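Local atomic coordinates of Hpr(Ser) kinase (PDB entry 3TQF), a protein that probably binds ATP and acts as both kinase and phosphatase, phosphorylating and dephosphorylating the carrier protein HPr on a serine. Residues Q42-D50 / G60-L71. Numbering follows the deposited sequence.
Sequences QLVCDDVID and GSCPSVANGYIL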
loop_
_atom_site.group_PDB
_atom_site.type_symbol
_atom_site.label_atom_id
_atom_site.label_comp_id
_atom_site.label_asym_id
_atom_site.label_seq_id
_atom_site.Cartn_x
_atom_site.Cartn_y
_atom_site.Cartn_z
ATOM N N GLN A 42 14.610 5.891 6.712
ATOM C CA GLN A 42 15.860 5.200 7.005
ATOM C C GLN A 42 15.745 4.235 8.173
ATOM O O GLN A 42 15.003 4.471 9.125
ATOM C CB GLN A 42 16.965 6.215 7.304
ATOM C CG GLN A 42 17.351 7.080 6.126
ATOM C CD GLN A 42 18.316 8.183 6.510
ATOM O OE1 GLN A 42 18.118 8.876 7.510
ATOM N NE2 GLN A 42 19.361 8.362 5.710
ATOM N N LEU A 43 16.516 3.155 8.088
ATOM C CA LEU A 43 16.625 2.164 9.151
ATOM C C LEU A 43 17.805 2.507 10.051
ATOM O O LEU A 43 18.883 2.837 9.565
ATOM C CB LEU A 43 16.835 0.770 8.543
ATOM C CG LEU A 43 17.210 -0.390 9.469
ATOM C CD1 LEU A 43 16.111 -0.672 10.481
ATOM C CD2 LEU A 43 17.507 -1.620 8.636
ATOM N N VAL A 44 17.596 2.441 11.362
ATOM C CA VAL A 44 18.702 2.450 12.304
ATOM C C VAL A 44 18.938 1.014 12.756
ATOM O O VAL A 44 20.052 0.501 12.634
ATOM C CB VAL A 44 18.452 3.371 13.507
ATOM C CG1 VAL A 44 19.718 3.515 14.332
ATOM C CG2 VAL A 44 17.990 4.730 13.039
ATOM N N CYS A 45 17.891 0.356 13.254
ATOM C CA CYS A 45 18.023 -1.027 13.705
ATOM C C CYS A 45 16.701 -1.793 13.820
ATOM O O CYS A 45 15.662 -1.219 14.143
ATOM C CB CYS A 45 18.731 -1.062 15.056
ATOM S SG CYS A 45 19.644 -2.588 15.348
ATOM N N ASP A 46 16.771 -3.098 13.562
ATOM C CA ASP A 46 15.644 -4.009 13.733
ATOM C C ASP A 46 15.793 -4.693 15.086
ATOM O O ASP A 46 16.913 -4.900 15.561
ATOM C CB ASP A 46 15.649 -5.060 12.612
ATOM C CG ASP A 46 14.263 -5.654 12.330
ATOM O OD1 ASP A 46 13.284 -4.880 12.168
ATOM O OD2 ASP A 46 14.164 -6.903 12.234
ATOM N N ASP A 47 14.663 -5.019 15.708
ATOM C CA ASP A 47 14.613 -5.817 16.944
ATOM C C ASP A 47 15.186 -5.166 18.207
ATOM O O ASP A 47 14.438 -4.896 19.142
ATOM C CB ASP A 47 15.260 -7.196 16.751
ATOM C CG ASP A 47 15.058 -8.103 17.960
ATOM O OD1 ASP A 47 13.926 -8.138 18.494
ATOM O OD2 ASP A 47 16.027 -8.776 18.386
ATOM N N VAL A 48 16.500 -4.948 18.255
ATOM C CA VAL A 48 17.159 -4.449 19.473
ATOM C C VAL A 48 18.021 -3.219 19.197
ATOM O O VAL A 48 18.638 -3.116 18.144
ATOM C CB VAL A 48 18.026 -5.543 20.119
ATOM C CG1 VAL A 48 18.867 -4.979 21.250
ATOM C CG2 VAL A 48 17.145 -6.663 20.635
ATOM N N ILE A 49 18.055 -2.297 20.158
ATOM C CA ILE A 49 18.754 -1.021 20.016
ATOM C C ILE A 49 19.667 -0.772 21.209
ATOM O O ILE A 49 19.242 -0.926 22.351
ATOM C CB ILE A 49 17.765 0.160 19.986
ATOM C CG1 ILE A 49 16.599 -0.114 19.053
ATOM C CG2 ILE A 49 18.452 1.431 19.543
ATOM C CD1 ILE A 49 15.446 0.805 19.300
ATOM N N ASP A 50 20.909 -0.372 20.950
ATOM C CA ASP A 50 21.774 0.135 22.010
ATOM C C ASP A 50 21.427 1.600 22.257
ATOM O O ASP A 50 21.262 2.367 21.307
ATOM C CB ASP A 50 23.255 0.007 21.639
ATOM C CG ASP A 50 23.709 -1.438 21.508
ATOM O OD1 ASP A 50 22.871 -2.360 21.622
ATOM O OD2 ASP A 50 24.915 -1.651 21.285
ATOM N N GLY A 60 20.318 6.451 19.954
ATOM C CA GLY A 60 20.095 5.029 19.718
ATOM C C GLY A 60 20.967 4.529 18.582
ATOM O O GLY A 60 21.017 5.142 17.517
ATOM N N SER A 61 21.648 3.411 18.809
ATOM C CA SER A 61 22.579 2.855 17.834
ATOM C C SER A 61 22.405 1.348 17.718
ATOM O O SER A 61 22.070 0.677 18.691
ATOM C CB SER A 61 24.012 3.187 18.232
ATOM O OG SER A 61 24.162 3.117 19.634
ATOM N N CYS A 62 22.638 0.828 16.517
ATOM C CA CYS A 62 22.480 -0.592 16.226
ATOM C C CYS A 62 23.826 -1.266 16.449
ATOM O O CYS A 62 24.853 -0.732 16.038
ATOM C CB CYS A 62 22.048 -0.766 14.768
ATOM S SG CYS A 62 21.379 -2.394 14.289
ATOM N N PRO A 63 23.835 -2.434 17.109
ATOM C CA PRO A 63 25.102 -3.157 17.234
ATOM C C PRO A 63 25.535 -3.719 15.883
ATOM O O PRO A 63 24.682 -4.006 15.042
ATOM C CB PRO A 63 24.782 -4.282 18.229
ATOM C CG PRO A 63 23.311 -4.437 18.215
ATOM C CD PRO A 63 22.709 -3.145 17.741
ATOM N N SER A 64 26.844 -3.858 15.679
ATOM C CA SER A 64 27.398 -4.371 14.419
ATOM C C SER A 64 26.814 -5.739 14.054
ATOM O O SER A 64 26.016 -6.304 14.796
ATOM C CB SER A 64 28.931 -4.501 14.515
ATOM O OG SER A 64 29.534 -3.347 15.071
ATOM N N VAL A 65 27.232 -6.270 12.912
ATOM C CA VAL A 65 26.854 -7.613 12.475
ATOM C C VAL A 65 25.402 -7.636 12.029
ATOM O O VAL A 65 25.112 -7.990 10.887
ATOM C CB VAL A 65 27.101 -8.698 13.563
ATOM C CG1 VAL A 65 26.872 -10.092 12.990
ATOM C CG2 VAL A 65 28.516 -8.587 14.124
ATOM N N ALA A 66 24.498 -7.267 12.935
ATOM C CA ALA A 66 23.082 -7.094 12.608
ATOM C C ALA A 66 22.809 -5.806 11.836
ATOM O O ALA A 66 21.753 -5.667 11.234
ATOM C CB ALA A 66 22.243 -7.112 13.878
ATOM N N ASN A 67 23.746 -4.865 11.855
ATOM C CA ASN A 67 23.532 -3.573 11.215
ATOM C C ASN A 67 23.228 -3.694 9.722
ATOM O O ASN A 67 23.967 -4.339 8.979
ATOM C CB ASN A 67 24.744 -2.660 11.411
ATOM C CG ASN A 67 24.417 -1.206 11.160
ATOM O OD1 ASN A 67 23.568 -0.628 11.837
ATOM N ND2 ASN A 67 25.083 -0.604 10.185
ATOM N N GLY A 68 22.130 -3.073 9.298
ATOM C CA GLY A 68 21.734 -3.058 7.891
ATOM C C GLY A 68 20.786 -4.171 7.480
ATOM O O GLY A 68 20.295 -4.172 6.351
ATOM N N TYR A 69 20.515 -5.109 8.387
ATOM C CA TYR A 69 19.690 -6.273 8.074
ATOM C C TYR A 69 18.327 -6.240 8.765
ATOM O O TYR A 69 18.207 -5.783 9.901
ATOM C CB TYR A 69 20.427 -7.556 8.444
ATOM C CG TYR A 69 21.669 -7.791 7.620
ATOM C CD1 TYR A 69 21.584 -8.309 6.332
ATOM C CD2 TYR A 69 22.932 -7.493 8.124
ATOM C CE1 TYR A 69 22.723 -8.527 5.570
ATOM C CE2 TYR A 69 24.074 -7.710 7.371
ATOM C CZ TYR A 69 23.963 -8.225 6.096
ATOM O OH TYR A 69 25.092 -8.439 5.345
ATOM N N ILE A 70 17.312 -6.727 8.049
ATOM C CA ILE A 70 15.937 -6.841 8.536
ATOM C C ILE A 70 15.472 -8.264 8.276
ATOM O O ILE A 70 15.777 -8.824 7.232
ATOM C CB ILE A 70 14.989 -5.887 7.767
ATOM C CG1 ILE A 70 15.107 -4.464 8.298
ATOM C CG2 ILE A 70 13.533 -6.331 7.871
ATOM C CD1 ILE A 70 14.144 -3.488 7.613
ATOM N N LEU A 71 14.740 -8.843 9.219
ATOM C CA LEU A 71 14.140 -10.157 9.027
ATOM C C LEU A 71 12.636 -10.005 8.809
ATOM O O LEU A 71 11.951 -9.344 9.595
ATOM C CB LEU A 71 14.411 -11.052 10.237
ATOM C CG LEU A 71 13.780 -12.451 10.217
ATOM C CD1 LEU A 71 14.372 -13.305 9.102
ATOM C CD2 LEU A 71 13.958 -13.137 11.563
#
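Both half-cystines hold SG anti to the backbone N and beside the carbonyl carbon, Cys45 with chi1 -152° and Cys62 with chi1 -165°, and the two sulfur atoms meet in a disulfide, Cys45 SG to Cys62 SG 2.0 Å. The bridge twists with a chi3 of 50° and ties the end of strand 42-45 to the chain just after strand 58-61. Pro63 packs beside it, its CD 3.9 Å from Cys45 SG, while the ring also lies against the carboxylate of Asp50. Next to the disulfide, strands 48-53 and 58-61 form an antiparallel hairpin. Its hydrogen-bonded pair here is Asp50 with Ser61: Asp50 N donates to Ser61 O (2.7 Å) and Ser61 N to Asp50 O (2.7 Å), the second bond nearly straight. Ser61 OG adds a weak bond to Asp50 O at 3.4 Å, and the CA of Gly60 makes a C-H...O contact with that same oxygen. After Pro63 the chain leaves the contact and comes back through a type II turn, Ala66 to Tyr69, into strand 69-72. An apolar contact joins Leu43 to Ile70, whose side chains lie alongside one another, running opposite ways, with Leu43 CD2 3.7 Å from Ile70 CG1. Asp46 lays its CB near the carbonyl of Tyr69, and its OD2 comes near Leu71 N without bonding to it. Asp46 OD1 and Leu71 O both lie at weak hydrogen-bonding distance of the Ser30 hydroxyl, in a probable Walker A P-loop, so this end of the contact borders the likely phosphate-binding site. Val44 and Cys45 form a classic beta bulge opposite Phe11 of strand 10-14, whereas helix 29-38 packs against Leu43 through Ile37 and against Ile70 through Ser33.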